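Local coordinates for protein hypoxanthine-guanine phosphoribosyltransferase (HGPRT) (Schistosoma mansoni, PDB 5IPF) that probably catalyses the transfer of a phosphoribosyl group to hypoxanthine or guanine, making IMP or GMP in purine salvage, at residues L68-M71 and S72-V76. Numbering follows the deposited sequence.
Sequences LEKM and SMNIV
Two successive turns of helix 61-81 meet here, held by i to i+4 hydrogen bonds and by a serine that folds back on the turn before it. Leu68 O accepts two bonds from Ser72. Ser72 N donates to Leu68 O at 2.9 Å, from above the carbonyl plane. Ser72 OG adds a bond of 2.7 Å to the same Leu68 O, at a C=O...donor angle of 159°. The hydroxyl reaches it because OG sits beside its own backbone N, chi1 -64°. Ser72 is buried, and this bond gives its hydroxyl a partner within the helix itself. Three more bonds continue the alpha-helical pattern, from Met73 N to Glu69 O, Asn74 N to Lys70 O and Ile75 N to Met71 O. The helix belongs to the phosphoribosyltransferase domain and packs on helix 97-112, where Leu68 touches Phe99 and Val76 touches Val111. Met71 and Ile75 both rest on Phe203. On another side, Glu69 and Met73 run side by side in the same direction. Met73 CE comes 3.9 Å from Glu69 OE2 and 4.1 Å from Glu69 CG. The same OE2 forms a salt bridge with Arg112 of a third subunit, and Met73 packs on Cys45 of a second subunit.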
# COMPACT_ATOMS: atom_id res chain seq x y z
N LEU A 68 -3.50 2.79 12.20
CA LEU A 68 -2.10 2.72 12.59
C LEU A 68 -1.30 3.93 12.13
O LEU A 68 -0.21 4.18 12.66
CB LEU A 68 -1.45 1.44 12.07
CG LEU A 68 -2.00 0.14 12.66
CD1 LEU A 68 -1.04 -1.01 12.40
CD2 LEU A 68 -2.27 0.30 14.15
N GLU A 69 -1.79 4.68 11.14
CA GLU A 69 -1.17 5.96 10.82
C GLU A 69 -1.22 6.90 12.02
O GLU A 69 -0.18 7.34 12.53
CB GLU A 69 -1.86 6.58 9.60
CG GLU A 69 -1.11 7.74 8.96
CD GLU A 69 -1.82 8.30 7.74
OE1 GLU A 69 -2.54 7.53 7.06
OE2 GLU A 69 -1.66 9.50 7.45
N LYS A 70 -2.43 7.19 12.50
CA LYS A 70 -2.59 8.09 13.64
C LYS A 70 -1.91 7.53 14.89
O LYS A 70 -1.30 8.28 15.66
CB LYS A 70 -4.07 8.33 13.91
CG LYS A 70 -4.35 9.52 14.81
CD LYS A 70 -3.86 10.80 14.16
CE LYS A 70 -4.47 12.03 14.81
NZ LYS A 70 -4.14 13.27 14.05
N MET A 71 -2.00 6.21 15.10
CA MET A 71 -1.30 5.60 16.23
C MET A 71 0.20 5.86 16.13
O MET A 71 0.84 6.24 17.12
CB MET A 71 -1.58 4.10 16.29
CG MET A 71 -2.93 3.75 16.87
SD MET A 71 -3.02 2.00 17.31
CE MET A 71 -1.65 1.88 18.46
N SER A 72 0.78 5.66 14.95
CA SER A 72 2.20 5.93 14.76
C SER A 72 2.54 7.37 15.10
O SER A 72 3.55 7.63 15.77
CB SER A 72 2.61 5.62 13.32
OG SER A 72 2.46 4.24 13.02
N MET A 73 1.71 8.32 14.67
CA MET A 73 1.96 9.72 15.01
C MET A 73 1.95 9.93 16.52
O MET A 73 2.87 10.56 17.08
CB MET A 73 0.93 10.61 14.32
CG MET A 73 0.99 10.53 12.81
SD MET A 73 -0.21 11.58 11.97
CE MET A 73 0.28 11.33 10.26
N ASN A 74 0.93 9.40 17.21
CA ASN A 74 0.83 9.57 18.66
C ASN A 74 2.05 9.00 19.38
O ASN A 74 2.64 9.65 20.25
CB ASN A 74 -0.45 8.91 19.18
CG ASN A 74 -1.70 9.57 18.65
OD1 ASN A 74 -1.66 10.78 18.32
ND2 ASN A 74 -2.74 8.88 18.56
N ILE A 75 2.45 7.78 19.02
CA ILE A 75 3.60 7.15 19.67
C ILE A 75 4.86 7.98 19.41
O ILE A 75 5.65 8.23 20.33
CB ILE A 75 3.76 5.70 19.18
CG1 ILE A 75 2.51 4.89 19.51
CG2 ILE A 75 4.98 5.06 19.81
CD1 ILE A 75 2.53 3.48 18.94
N VAL A 76 5.05 8.42 18.17
CA VAL A 76 6.28 9.13 17.82
C VAL A 76 6.39 10.43 18.60
O VAL A 76 7.41 10.70 19.25
CB VAL A 76 6.36 9.37 16.30
CG1 VAL A 76 7.40 10.43 16.00
CG2 VAL A 76 6.72 8.08 15.60